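Long-range contacts in replication protein B (PDB 3H20), which acts as the primase of plasmid RSF1010, joining nucleotides into short primers on single-stranded DNA for a replication that runs exclusively in leading-strand mode: residues Val26-Thr31 with Gln57-Tyr62; Leu7-Arg12 with Arg145-Thr150; Val97-Pro102 with Trp165-Glu170; Cys19-Ile24 with Ala41-Gln46. All coordinates share one frame; numbering follows the deposited sequence.

The four contacts lie in the N-terminal primase domain, on one side of the chain's centre. Contacts 1 and 2 both reach the bound diphosphate, through Tyr-62 and Arg-145, and are joined by a salt bridge from Arg-145 NH2 to Asp-60 OD1 of 2.7 Å. Contacts 2 and 3 have centres about 9 Å apart, and Gly-148 and Phe-149 are probably hydrogen-bonded to the backbone of Val-166. Contact 3 comes near the ligand at Thr-100, whose side chain is about 4 Å away. Contact 4 shares strand 21-28 with contact 1 but lies away from the pocket, the side chain of Ile-24 being about 13 Å from the diphosphate; its Leu-45 packs on Ile-10 of contact 2.

Contact 1 of 4, residues Val26-Thr31 with Gln57-Tyr62; sequences VRDATT and QGNDVY. With DPO (diphosphate), chain E.
Arg-27 and Asp-60 form the hydrogen-bonded pair of an antiparallel ladder, flanked by the non-hydrogen-bonded pairs Val-26 with Val-61 and Asp-28 with Asn-59. Arg-27 N gives a nearly straight bond to Asp-60 O (3.0 Å, 167°), and Asp-60 N returns one to Arg-27 O at 2.8 Å. Past the end of strand 26-28 the pairing runs on through Ala-29 N, which donates to Gly-58 O at 3.2 Å. Asp-28 reaches forward along its own chain: with CG anti to the backbone N (chi1 -168°), OD1 accepts from Thr-30 N through its anti lone pair and from Thr-31 N above the carboxylate plane; the bond from Thr-30 N makes an Asx turn, that from Thr-31 N an Asx motif. Its other oxygen, OD2, accepts a hydrogen bond from a water that in turn accepts from Asn-59 ND2. That amide nitrogen also bonds to Met-54 O, while the aliphatic part of Asn-59 leans on Val-26, CB to CG1 3.6 Å. Gly-58, at positive phi, closes helix 48-56 in a Schellman motif. Asp-60 OD1 is taken by Arg-145 and by the backbone N of Arg-152. Tyr-62 packs the edge of its ring against Arg-27 CB, and its OH donates to diphosphate O2 at 2.6 Å. Of the two central strands, 59-65 supplies Tyr-62 to the diphosphate pocket, which Arg-145, Asn-151 and Lys-153 complete.

Contact 2 of 4, residues Leu7-Arg12 with Arg145-Thr150; sequences LQAIGR and RLAGFT. With DPO (diphosphate), chain E.
Ile-10 of helix 6-17 reaches into the bend of segment Arg-145-Thr-150 and meets three of its residues. From CB its long branch leaves anti to the carbonyl carbon (chi1 -68°); CG1 then lies 3.6 Å from Ala-147 O and 4.0 Å from Leu-146 CD2. At the tip, CD1 comes obliquely to the Phe-149 ring, 3.7 Å from CZ. The other branch, CG2, turns to Val-44 and Leu-45 of helix 41-46. From the preceding residue, Ala-9 CB touches Ala-147 CB at 4.1 Å. No hydrogen bond crosses between the two segments, and Ala-147 O is buried without a polar partner. Gly-148 passes close to the helix at positive phi, where a CB would meet Ala-9 and Ile-10 and jam against the preceding carbonyl O, which alone calls for glycine. Where strand 144-145 ends, Arg-145, bent at chi2 (-67°), sends NH1 to diphosphate O4 (3.0 Å, 170°), while NH2 holds Asp-60. An alanine here is likely to leave the bridging oxygen of the diphosphate without this donor and the Asp-60 carboxylate without its charged mate. The contact is apolar helix-on-loop packing in the primase domain, behind a segment that begins in the diphosphate pocket.

Contact 3 of 4, residues Val97-Pro102 with Trp165-Glu170; sequences VVETSP and WVLLRE
A classic beta bulge interrupts the antiparallel pairing of strands 96-99 and 167-170, with Arg-169 and Glu-170 both facing Val-97. Val-97 O accepts from Arg-169 N at 2.8 Å and more weakly from Glu-170 N, while Val-97 N donates to Glu-170 O. Beyond the bulge the register is regular: Glu-99 N meets Leu-167 O at 2.8 Å, and Leu-167 N bonds back to Glu-99 O. With the bulge, the side chain of Arg-169 points toward segment 97-102 and reaches Glu-99. Glu-99 extends with CG anti to the backbone N (chi1 -171°), and its OE1 is met nearly along the C-O axis by Arg-169 NE at 2.7 Å in a salt bridge; NH2 adds a weak bond, the carboxylate and guanidinium planes being 50° apart. OE2 accepts from the backbone N of Lys-103. Leu-167 CD1 lies against one face of the guanidinium. A glutamine in place of Glu-99 has no charge to set against Arg-169, whose guanidinium would probably be freer to turn away. Glu-170 CG packs on Val-97 CG2 at 3.4 Å, and its OE1 reaches Lys-88. On the other face, Val-98 CG1 presses on Val-166 CG1, tighter than usual at 3.4 Å, and CG2 touches Leu-168 CD1. Arg-12 and Gln-13 of helix 6-17 pack here on Leu-168, Gln-13 also on Val-98; strand 104-110 flanks strand 96-99 on its other edge, and strand 167-170 ends the sheet.

Contact 4 of 4, residues Cys19-Ile24 with Ala41-Gln46; sequences CERFDI and AAEVLQ
Phe-22 and Ile-24 point from one face of strand 21-28 onto helix 41-46, an alpha-on-beta packing in which the helix, reached by way of strand 34-40, folds back over the sheet. The axes of the two short segments approach to 8.1 Å and their directions differ by 39°. Phe-22 presents the edge of its ring to the first turn, CE1 lying 3.9 Å from Ala-41 CB near the ring plane. Over one face of the same ring lies Cys-19 CB, and Leu-14 and Met-17 of helix 6-17 also pack on this side chain. Ile-24 and Val-44 slant across each other, with Ile-24 CD1 at 4.0 Å from Val-44 CG1; Val-44 CG1 stands anti to the backbone N and CG2 beside it, nearer the phenyl ring. The backbones are linked weakly, by Ala-41 N to Glu-20 O at 3.4 Å. On the outer side Arg-21 bends at chi3 (75°) toward Glu-43. Its NE is salt-bridged to Glu-38, and Glu-43 OE1 accepts from Ser-40 N, which fixes the carboxylate at the helix start. The guanidinium and carboxylate planes are 83° apart, and their direct salt bridge is long, NH2 to OE1 3.6 Å. Two waters in the guanidinium plane complete the link: one accepts from Arg-21 NH1 and donates to Glu-43 OE2, the other accepts from NH2 at 2.6 Å and donates to OE1.

Contact 1 of 4, residues Val26-Thr31 with Gln57-Tyr62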
loop_
_atom_site.group_PDB
_atom_site.type_symbol
_atom_site.label_atom_id
_atom_site.label_comp_id
_atom_site.label_asym_id
_atom_site.label_seq_id
_atom_site.Cartn_x
_atom_site.Cartn_y
_atom_site.Cartn_z
ATOM N N VAL A 26 -15.216 16.473 5.222
ATOM C CA VAL A 26 -16.477 16.920 4.654
ATOM C C VAL A 26 -16.378 16.773 3.127
ATOM O O VAL A 26 -15.534 17.412 2.488
ATOM C CB VAL A 26 -16.791 18.371 5.098
ATOM C CG1 VAL A 26 -17.974 18.931 4.347
ATOM C CG2 VAL A 26 -17.070 18.423 6.610
ATOM N N ARG A 27 -17.213 15.899 2.560
ATOM C CA ARG A 27 -17.197 15.615 1.117
ATOM C C ARG A 27 -18.557 15.804 0.439
ATOM O O ARG A 27 -19.560 15.213 0.850
ATOM C CB ARG A 27 -16.685 14.201 0.835
ATOM C CG ARG A 27 -16.521 13.894 -0.653
ATOM C CD ARG A 27 -16.034 12.470 -0.916
ATOM N NE ARG A 27 -15.781 12.289 -2.344
ATOM C CZ ARG A 27 -14.613 12.530 -2.939
ATOM N NH1 ARG A 27 -14.485 12.353 -4.251
ATOM N NH2 ARG A 27 -13.568 12.940 -2.222
ATOM N N ASP A 28 -18.561 16.608 -0.623
ATOM C CA ASP A 28 -19.751 16.845 -1.434
ATOM C C ASP A 28 -20.021 15.639 -2.331
ATOM O O ASP A 28 -19.271 15.366 -3.275
ATOM C CB ASP A 28 -19.582 18.121 -2.268
ATOM C CG ASP A 28 -20.884 18.591 -2.909
ATOM O OD1 ASP A 28 -21.486 17.837 -3.706
ATOM O OD2 ASP A 28 -21.294 19.737 -2.631
ATOM N N ALA A 29 -21.111 14.939 -2.034
ATOM C CA ALA A 29 -21.484 13.701 -2.720
ATOM C C ALA A 29 -21.792 13.858 -4.213
ATOM O O ALA A 29 -21.662 12.902 -4.985
ATOM C CB ALA A 29 -22.666 13.064 -2.007
ATOM N N THR A 30 -22.204 15.052 -4.621
ATOM C CA THR A 30 -22.562 15.293 -6.016
ATOM C C THR A 30 -21.341 15.740 -6.807
ATOM O O THR A 30 -21.108 15.299 -7.940
ATOM C CB THR A 30 -23.654 16.383 -6.125
ATOM O OG1 THR A 30 -24.750 16.051 -5.268
ATOM C CG2 THR A 30 -24.163 16.514 -7.557
ATOM N N THR A 31 -20.554 16.624 -6.204
ATOM C CA THR A 31 -19.498 17.328 -6.924
ATOM C C THR A 31 -18.158 16.618 -6.772
ATOM O O THR A 31 -17.399 16.490 -7.734
ATOM C CB THR A 31 -19.357 18.782 -6.438
ATOM O OG1 THR A 31 -20.071 19.656 -7.321
ATOM C CG2 THR A 31 -17.892 19.191 -6.403
ATOM N N GLN A 57 -26.396 20.880 2.780
ATOM C CA GLN A 57 -26.019 21.307 1.426
ATOM C C GLN A 57 -25.437 20.168 0.570
ATOM O O GLN A 57 -24.929 20.406 -0.528
ATOM C CB GLN A 57 -25.071 22.512 1.485
ATOM C CG GLN A 57 -25.732 23.790 2.026
ATOM C CD GLN A 57 -24.780 24.973 2.116
ATOM O OE1 GLN A 57 -23.562 24.804 2.130
ATOM N NE2 GLN A 57 -25.337 26.183 2.179
ATOM N N GLY A 58 -25.532 18.937 1.072
ATOM C CA GLY A 58 -25.178 17.745 0.287
ATOM C C GLY A 58 -23.853 17.069 0.611
ATOM O O GLY A 58 -23.395 16.200 -0.144
ATOM N N ASN A 59 -23.237 17.457 1.727
ATOM C CA ASN A 59 -21.945 16.901 2.166
ATOM C C ASN A 59 -22.070 15.736 3.164
ATOM O O ASN A 59 -22.841 15.824 4.132
ATOM C CB ASN A 59 -21.074 18.007 2.792
ATOM C CG ASN A 59 -20.636 19.066 1.782
ATOM O OD1 ASN A 59 -19.616 18.911 1.108
ATOM N ND2 ASN A 59 -21.406 20.143 1.676
ATOM N N ASP A 60 -21.309 14.660 2.943
ATOM C CA ASP A 60 -21.133 13.620 3.967
ATOM C C ASP A 60 -20.055 14.041 4.975
ATOM O O ASP A 60 -19.114 14.769 4.618
ATOM C CB ASP A 60 -20.785 12.265 3.335
ATOM C CG ASP A 60 -21.950 11.665 2.565
ATOM O OD1 ASP A 60 -22.915 11.198 3.208
ATOM O OD2 ASP A 60 -21.890 11.647 1.325
ATOM N N VAL A 61 -20.223 13.610 6.225
ATOM C CA VAL A 61 -19.352 13.996 7.338
ATOM C C VAL A 61 -18.626 12.761 7.891
ATOM O O VAL A 61 -19.260 11.791 8.334
ATOM C CB VAL A 61 -20.140 14.708 8.480
ATOM C CG1 VAL A 61 -19.185 15.262 9.558
ATOM C CG2 VAL A 61 -21.036 15.834 7.915
ATOM N N TYR A 62 -17.297 12.824 7.881
ATOM C CA TYR A 62 -16.437 11.697 8.226
ATOM C C TYR A 62 -15.518 12.042 9.396
ATOM O O TYR A 62 -15.270 13.224 9.682
ATOM C CB TYR A 62 -15.573 11.302 7.029
ATOM C CG TYR A 62 -16.340 10.850 5.801
ATOM C CD1 TYR A 62 -16.720 9.516 5.642
ATOM C CD2 TYR A 62 -16.669 11.751 4.799
ATOM C CE1 TYR A 62 -17.418 9.092 4.500
ATOM C CE2 TYR A 62 -17.366 11.341 3.665
ATOM C CZ TYR A 62 -17.735 10.013 3.523
ATOM O OH TYR A 62 -18.429 9.625 2.397
HETATM P P1 DPO E . -18.779 5.913 2.399
HETATM O O1 DPO E . -18.396 4.635 1.495
HETATM O O2 DPO E . -18.256 7.151 1.713
HETATM O O3 DPO E . -18.357 5.620 3.823
HETATM O O4 DPO E . -20.395 5.930 2.310
HETATM P P2 DPO E . -21.304 4.635 2.648
HETATM O O5 DPO E . -20.991 3.647 1.550
HETATM O O6 DPO E . -20.855 4.225 4.037
HETATM O O7 DPO E . -22.716 5.158 2.584
HETATM O O HOH W 1 -20.744 22.006 -0.623
HETATM O O HOH W 2 -24.165 18.969 -2.948
HETATM O O HOH W 3 -25.221 16.031 -2.605
#

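Contact 2 of 4, residues Leu7-Arg12 with Arg145-Thr150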
loop_
_atom_site.group_PDB
_atom_site.type_symbol
_atom_site.label_atom_id
_atom_site.label_comp_id
_atom_site.label_asym_id
_atom_site.label_seq_id
_atom_site.Cartn_x
_atom_site.Cartn_y
_atom_site.Cartn_z
ATOM N N LEU A 7 -26.000 16.658 18.530
ATOM C CA LEU A 7 -25.002 17.065 19.523
ATOM C C LEU A 7 -24.693 15.926 20.495
ATOM O O LEU A 7 -23.526 15.613 20.769
ATOM C CB LEU A 7 -25.518 18.296 20.289
ATOM C CG LEU A 7 -24.655 19.514 20.633
ATOM C CD1 LEU A 7 -23.559 19.840 19.622
ATOM C CD2 LEU A 7 -25.555 20.733 20.823
ATOM N N GLN A 8 -25.748 15.309 21.020
ATOM C CA GLN A 8 -25.607 14.194 21.944
ATOM C C GLN A 8 -24.886 12.991 21.300
ATOM O O GLN A 8 -24.038 12.341 21.937
ATOM C CB GLN A 8 -26.980 13.793 22.504
ATOM C CG GLN A 8 -27.622 14.860 23.438
ATOM C CD GLN A 8 -28.116 16.124 22.720
ATOM O OE1 GLN A 8 -28.425 16.109 21.523
ATOM N NE2 GLN A 8 -28.194 17.228 23.460
ATOM N N ALA A 9 -25.206 12.695 20.042
ATOM C CA ALA A 9 -24.551 11.580 19.346
ATOM C C ALA A 9 -23.062 11.849 19.122
ATOM O O ALA A 9 -22.223 10.966 19.341
ATOM C CB ALA A 9 -25.243 11.284 18.009
ATOM N N ILE A 10 -22.740 13.053 18.655
ATOM C CA ILE A 10 -21.338 13.443 18.445
ATOM C C ILE A 10 -20.570 13.320 19.770
ATOM O O ILE A 10 -19.505 12.700 19.824
ATOM C CB ILE A 10 -21.223 14.881 17.864
ATOM C CG1 ILE A 10 -21.774 14.930 16.436
ATOM C CG2 ILE A 10 -19.743 15.380 17.861
ATOM C CD1 ILE A 10 -22.067 16.381 15.920
ATOM N N GLY A 11 -21.127 13.905 20.827
ATOM C CA GLY A 11 -20.534 13.842 22.170
ATOM C C GLY A 11 -20.241 12.426 22.655
ATOM O O GLY A 11 -19.146 12.163 23.148
ATOM N N ARG A 12 -21.220 11.522 22.531
ATOM C CA ARG A 12 -21.015 10.105 22.881
ATOM C C ARG A 12 -19.988 9.400 22.003
ATOM O O ARG A 12 -19.202 8.603 22.515
ATOM C CB ARG A 12 -22.321 9.305 22.843
ATOM C CG ARG A 12 -23.294 9.641 23.947
ATOM C CD ARG A 12 -24.609 8.869 23.788
ATOM N NE ARG A 12 -25.544 9.274 24.837
ATOM C CZ ARG A 12 -26.778 8.800 24.997
ATOM N NH1 ARG A 12 -27.277 7.884 24.169
ATOM N NH2 ARG A 12 -27.521 9.244 26.002
ATOM N N ARG A 145 -17.706 7.149 9.430
ATOM C CA ARG A 145 -18.789 8.125 9.470
ATOM C C ARG A 145 -18.966 8.695 10.873
ATOM O O ARG A 145 -18.822 7.981 11.867
ATOM C CB ARG A 145 -20.098 7.493 8.991
ATOM C CG ARG A 145 -20.089 7.084 7.527
ATOM C CD ARG A 145 -20.013 8.298 6.615
ATOM N NE ARG A 145 -20.496 8.004 5.269
ATOM C CZ ARG A 145 -21.484 8.661 4.670
ATOM N NH1 ARG A 145 -21.858 8.324 3.443
ATOM N NH2 ARG A 145 -22.098 9.655 5.297
ATOM N N LEU A 146 -19.278 9.985 10.948
ATOM C CA LEU A 146 -19.669 10.607 12.207
ATOM C C LEU A 146 -21.183 10.577 12.390
ATOM O O LEU A 146 -21.932 11.005 11.512
ATOM C CB LEU A 146 -19.160 12.048 12.274
ATOM C CG LEU A 146 -19.468 12.818 13.559
ATOM C CD1 LEU A 146 -18.654 12.273 14.722
ATOM C CD2 LEU A 146 -19.211 14.305 13.371
ATOM N N ALA A 147 -21.626 10.071 13.536
ATOM C CA ALA A 147 -23.051 9.943 13.817
ATOM C C ALA A 147 -23.711 11.312 13.947
ATOM O O ALA A 147 -23.064 12.291 14.320
ATOM C CB ALA A 147 -23.271 9.124 15.079
ATOM N N GLY A 148 -25.002 11.372 13.638
ATOM C CA GLY A 148 -25.789 12.602 13.835
ATOM C C GLY A 148 -26.086 13.362 12.549
ATOM O O GLY A 148 -26.643 14.473 12.588
ATOM N N PHE A 149 -25.709 12.764 11.418
ATOM C CA PHE A 149 -25.803 13.398 10.100
ATOM C C PHE A 149 -26.465 12.463 9.092
ATOM O O PHE A 149 -26.476 11.244 9.276
ATOM C CB PHE A 149 -24.399 13.819 9.611
ATOM C CG PHE A 149 -23.731 14.822 10.504
ATOM C CD1 PHE A 149 -24.069 16.179 10.430
ATOM C CD2 PHE A 149 -22.806 14.411 11.461
ATOM C CE1 PHE A 149 -23.473 17.111 11.280
ATOM C CE2 PHE A 149 -22.209 15.333 12.315
ATOM C CZ PHE A 149 -22.540 16.688 12.222
ATOM N N THR A 150 -27.036 13.029 8.036
ATOM C CA THR A 150 -27.610 12.215 6.969
ATOM C C THR A 150 -26.520 11.680 6.037
ATOM O O THR A 150 -25.535 12.372 5.764
ATOM C CB THR A 150 -28.612 13.007 6.122
ATOM O OG1 THR A 150 -27.985 14.214 5.673
ATOM C CG2 THR A 150 -29.843 13.363 6.933
HETATM P P1 DPO E . -18.779 5.913 2.399
HETATM O O1 DPO E . -18.396 4.635 1.495
HETATM O O2 DPO E . -18.256 7.151 1.713
HETATM O O3 DPO E . -18.357 5.620 3.823
HETATM O O4 DPO E . -20.395 5.930 2.310
HETATM P P2 DPO E . -21.304 4.635 2.648
HETATM O O5 DPO E . -20.991 3.647 1.550
HETATM O O6 DPO E . -20.855 4.225 4.037
HETATM O O7 DPO E . -22.716 5.158 2.584
#

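Contact 3 of 4, residues Val97-Pro102 with Trp165-Glu170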
loop_
_atom_site.group_PDB
_atom_site.type_symbol
_atom_site.label_atom_id
_atom_site.label_comp_id
_atom_site.label_asym_id
_atom_site.label_seq_id
_atom_site.Cartn_x
_atom_site.Cartn_y
_atom_site.Cartn_z
ATOM N N VAL A 97 -20.187 1.251 17.748
ATOM C CA VAL A 97 -20.802 0.789 16.497
ATOM C C VAL A 97 -21.635 1.922 15.902
ATOM O O VAL A 97 -22.421 2.560 16.608
ATOM C CB VAL A 97 -21.709 -0.460 16.733
ATOM C CG1 VAL A 97 -22.413 -0.911 15.427
ATOM C CG2 VAL A 97 -20.898 -1.627 17.310
ATOM N N VAL A 98 -21.462 2.147 14.599
ATOM C CA VAL A 98 -22.195 3.162 13.856
ATOM C C VAL A 98 -22.968 2.497 12.707
ATOM O O VAL A 98 -22.401 1.720 11.925
ATOM C CB VAL A 98 -21.223 4.265 13.335
ATOM C CG1 VAL A 98 -21.891 5.162 12.285
ATOM C CG2 VAL A 98 -20.676 5.128 14.514
ATOM N N GLU A 99 -24.265 2.779 12.626
ATOM C CA GLU A 99 -25.089 2.323 11.502
ATOM C C GLU A 99 -25.047 3.402 10.417
ATOM O O GLU A 99 -25.542 4.511 10.613
ATOM C CB GLU A 99 -26.528 2.055 11.953
ATOM C CG GLU A 99 -27.425 1.357 10.890
ATOM C CD GLU A 99 -28.701 0.748 11.491
ATOM O OE1 GLU A 99 -29.075 1.131 12.621
ATOM O OE2 GLU A 99 -29.345 -0.105 10.825
ATOM N N THR A 100 -24.445 3.072 9.282
ATOM C CA THR A 100 -24.199 4.045 8.208
ATOM C C THR A 100 -25.380 4.170 7.257
ATOM O O THR A 100 -25.628 5.236 6.677
ATOM C CB THR A 100 -22.932 3.663 7.412
ATOM O OG1 THR A 100 -23.073 2.331 6.913
ATOM C CG2 THR A 100 -21.699 3.735 8.302
ATOM N N SER A 101 -26.084 3.056 7.086
ATOM C CA SER A 101 -27.346 2.974 6.370
ATOM C C SER A 101 -28.063 1.747 6.952
ATOM O O SER A 101 -27.426 0.945 7.649
ATOM C CB SER A 101 -27.127 2.846 4.848
ATOM O OG SER A 101 -26.338 1.716 4.522
ATOM N N PRO A 102 -29.379 1.593 6.692
ATOM C CA PRO A 102 -30.104 0.456 7.278
ATOM C C PRO A 102 -29.449 -0.927 7.084
ATOM O O PRO A 102 -29.172 -1.347 5.955
ATOM C CB PRO A 102 -31.472 0.524 6.596
ATOM C CG PRO A 102 -31.647 1.962 6.285
ATOM C CD PRO A 102 -30.280 2.449 5.891
ATOM N N TRP A 165 -30.278 8.311 8.096
ATOM C CA TRP A 165 -29.473 8.933 9.144
ATOM C C TRP A 165 -28.366 8.005 9.635
ATOM O O TRP A 165 -28.581 6.798 9.784
ATOM C CB TRP A 165 -30.372 9.325 10.313
ATOM C CG TRP A 165 -31.141 10.559 10.033
ATOM C CD1 TRP A 165 -32.359 10.653 9.423
ATOM C CD2 TRP A 165 -30.729 11.894 10.325
ATOM N NE1 TRP A 165 -32.737 11.977 9.325
ATOM C CE2 TRP A 165 -31.754 12.756 9.879
ATOM C CE3 TRP A 165 -29.594 12.447 10.934
ATOM C CZ2 TRP A 165 -31.673 14.140 10.017
ATOM C CZ3 TRP A 165 -29.518 13.818 11.074
ATOM C CH2 TRP A 165 -30.550 14.650 10.615
ATOM N N VAL A 166 -27.183 8.572 9.882
ATOM C CA VAL A 166 -26.068 7.818 10.466
ATOM C C VAL A 166 -26.243 7.789 11.995
ATOM O O VAL A 166 -26.260 8.835 12.644
ATOM C CB VAL A 166 -24.696 8.439 10.065
ATOM C CG1 VAL A 166 -23.518 7.650 10.657
ATOM C CG2 VAL A 166 -24.571 8.524 8.540
ATOM N N LEU A 167 -26.384 6.591 12.563
ATOM C CA LEU A 167 -26.757 6.453 13.982
ATOM C C LEU A 167 -25.663 5.814 14.820
ATOM O O LEU A 167 -25.037 4.855 14.375
ATOM C CB LEU A 167 -28.033 5.616 14.117
ATOM C CG LEU A 167 -29.235 6.122 13.303
ATOM C CD1 LEU A 167 -30.345 5.076 13.250
ATOM C CD2 LEU A 167 -29.762 7.444 13.827
ATOM N N LEU A 168 -25.453 6.332 16.032
ATOM C CA LEU A 168 -24.569 5.675 17.002
ATOM C C LEU A 168 -25.347 4.595 17.750
ATOM O O LEU A 168 -26.230 4.903 18.540
ATOM C CB LEU A 168 -23.999 6.687 18.009
ATOM C CG LEU A 168 -22.919 6.176 18.973
ATOM C CD1 LEU A 168 -21.619 5.847 18.233
ATOM C CD2 LEU A 168 -22.675 7.226 20.071
ATOM N N ARG A 169 -25.000 3.334 17.514
ATOM C CA ARG A 169 -25.772 2.195 18.047
ATOM C C ARG A 169 -25.264 1.678 19.395
ATOM O O ARG A 169 -26.045 1.213 20.231
ATOM C CB ARG A 169 -25.828 1.051 17.018
ATOM C CG ARG A 169 -26.673 1.374 15.788
ATOM C CD ARG A 169 -28.015 1.968 16.207
ATOM N NE ARG A 169 -29.069 1.739 15.230
ATOM C CZ ARG A 169 -30.296 2.254 15.306
ATOM N NH1 ARG A 169 -30.629 3.051 16.322
ATOM N NH2 ARG A 169 -31.199 1.967 14.365
ATOM N N GLU A 170 -23.952 1.731 19.587
ATOM C CA GLU A 170 -23.353 1.436 20.898
ATOM C C GLU A 170 -22.019 2.168 21.046
ATOM O O GLU A 170 -21.418 2.576 20.049
ATOM C CB GLU A 170 -23.255 -0.071 21.185
ATOM C CG GLU A 170 -22.317 -0.858 20.344
ATOM C CD GLU A 170 -22.234 -2.312 20.808
ATOM O OE1 GLU A 170 -23.081 -3.124 20.363
ATOM O OE2 GLU A 170 -21.335 -2.627 21.628
#

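Contact 4 of 4, residues Cys19-Ile24 with Ala41-Gln46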
loop_
_atom_site.group_PDB
_atom_site.type_symbol
_atom_site.label_atom_id
_atom_site.label_comp_id
_atom_site.label_asym_id
_atom_site.label_seq_id
_atom_site.Cartn_x
_atom_site.Cartn_y
_atom_site.Cartn_z
ATOM N N CYS A 19 -10.118 9.975 21.709
ATOM C CA CYS A 19 -8.964 10.769 21.264
ATOM C C CYS A 19 -9.015 12.207 21.772
ATOM O O CYS A 19 -10.102 12.761 22.011
ATOM C CB CYS A 19 -8.869 10.805 19.734
ATOM S SG CYS A 19 -9.230 9.256 18.913
ATOM N N GLU A 20 -7.836 12.809 21.920
ATOM C CA GLU A 20 -7.741 14.245 22.174
ATOM C C GLU A 20 -8.047 15.055 20.914
ATOM O O GLU A 20 -8.699 16.103 20.992
ATOM C CB GLU A 20 -6.363 14.618 22.729
ATOM C CG GLU A 20 -6.048 13.991 24.090
ATOM C CD GLU A 20 -6.861 14.586 25.240
ATOM O OE1 GLU A 20 -7.556 15.620 25.041
ATOM O OE2 GLU A 20 -6.795 14.024 26.357
ATOM N N ARG A 21 -7.575 14.578 19.760
ATOM C CA ARG A 21 -7.769 15.303 18.493
ATOM C C ARG A 21 -8.231 14.377 17.357
ATOM O O ARG A 21 -7.864 13.192 17.318
ATOM C CB ARG A 21 -6.496 16.059 18.091
ATOM C CG ARG A 21 -6.029 17.122 19.107
ATOM C CD ARG A 21 -4.873 17.977 18.576
ATOM N NE ARG A 21 -5.305 18.957 17.578
ATOM C CZ ARG A 21 -5.822 20.153 17.855
ATOM N NH1 ARG A 21 -5.979 20.556 19.113
ATOM N NH2 ARG A 21 -6.175 20.956 16.863
ATOM N N PHE A 22 -9.020 14.940 16.437
ATOM C CA PHE A 22 -9.673 14.200 15.355
ATOM C C PHE A 22 -9.494 14.935 14.018
ATOM O O PHE A 22 -9.416 16.171 13.989
ATOM C CB PHE A 22 -11.189 14.110 15.616
ATOM C CG PHE A 22 -11.567 13.378 16.896
ATOM C CD1 PHE A 22 -11.670 14.063 18.105
ATOM C CD2 PHE A 22 -11.833 12.011 16.872
ATOM C CE1 PHE A 22 -12.028 13.394 19.283
ATOM C CE2 PHE A 22 -12.186 11.320 18.043
ATOM C CZ PHE A 22 -12.288 12.026 19.254
ATOM N N ASP A 23 -9.456 14.181 12.921
ATOM C CA ASP A 23 -9.655 14.751 11.594
ATOM C C ASP A 23 -11.136 14.636 11.275
ATOM O O ASP A 23 -11.721 13.560 11.429
ATOM C CB ASP A 23 -8.869 13.987 10.525
ATOM C CG ASP A 23 -7.385 14.122 10.688
ATOM O OD1 ASP A 23 -6.927 15.213 11.115
ATOM O OD2 ASP A 23 -6.681 13.138 10.381
ATOM N N ILE A 24 -11.736 15.742 10.855
ATOM C CA ILE A 24 -13.105 15.730 10.356
ATOM C C ILE A 24 -13.047 15.953 8.846
ATOM O O ILE A 24 -12.416 16.899 8.372
ATOM C CB ILE A 24 -13.998 16.819 11.021
ATOM C CG1 ILE A 24 -14.180 16.564 12.529
ATOM C CG2 ILE A 24 -15.359 16.949 10.301
ATOM C CD1 ILE A 24 -14.942 15.273 12.902
ATOM N N ALA A 41 -11.785 17.500 20.419
ATOM C CA ALA A 41 -13.180 17.137 20.652
ATOM C C ALA A 41 -14.066 18.370 20.924
ATOM O O ALA A 41 -15.173 18.475 20.383
ATOM C CB ALA A 41 -13.291 16.108 21.807
ATOM N N ALA A 42 -13.568 19.306 21.739
ATOM C CA ALA A 42 -14.277 20.558 22.032
ATOM C C ALA A 42 -14.537 21.378 20.766
ATOM O O ALA A 42 -15.615 21.993 20.616
ATOM C CB ALA A 42 -13.491 21.392 23.063
ATOM N N GLU A 43 -13.550 21.398 19.865
ATOM C CA GLU A 43 -13.667 22.116 18.595
ATOM C C GLU A 43 -14.642 21.438 17.614
ATOM O O GLU A 43 -15.330 22.128 16.860
ATOM C CB GLU A 43 -12.285 22.357 17.949
ATOM C CG GLU A 43 -11.365 23.281 18.757
ATOM C CD GLU A 43 -9.921 23.323 18.245
ATOM O OE1 GLU A 43 -9.453 22.339 17.638
ATOM O OE2 GLU A 43 -9.248 24.347 18.469
ATOM N N VAL A 44 -14.709 20.104 17.629
ATOM C CA VAL A 44 -15.685 19.361 16.809
ATOM C C VAL A 44 -17.110 19.787 17.210
ATOM O O VAL A 44 -17.926 20.146 16.359
ATOM C CB VAL A 44 -15.536 17.821 16.946
ATOM C CG1 VAL A 44 -16.576 17.091 16.078
ATOM C CG2 VAL A 44 -14.107 17.362 16.557
ATOM N N LEU A 45 -17.380 19.774 18.515
ATOM C CA LEU A 45 -18.667 20.222 19.046
ATOM C C LEU A 45 -18.958 21.697 18.755
ATOM O O LEU A 45 -20.093 22.059 18.406
ATOM C CB LEU A 45 -18.759 19.892 20.553
ATOM C CG LEU A 45 -18.917 18.375 20.827
ATOM C CD1 LEU A 45 -18.658 17.994 22.288
ATOM C CD2 LEU A 45 -20.309 17.881 20.420
ATOM N N GLN A 46 -17.929 22.545 18.865
ATOM C CA GLN A 46 -18.041 23.976 18.558
ATOM C C GLN A 46 -18.445 24.215 17.102
ATOM O O GLN A 46 -19.071 25.230 16.774
ATOM C CB GLN A 46 -16.693 24.663 18.814
ATOM C CG GLN A 46 -16.732 26.166 18.927
ATOM C CD GLN A 46 -15.341 26.794 19.051
ATOM O OE1 GLN A 46 -14.330 26.095 19.081
ATOM N NE2 GLN A 46 -15.296 28.117 19.133
HETATM O O HOH W 4 -6.719 23.219 19.309
HETATM O O HOH W 5 -7.391 23.089 16.044
#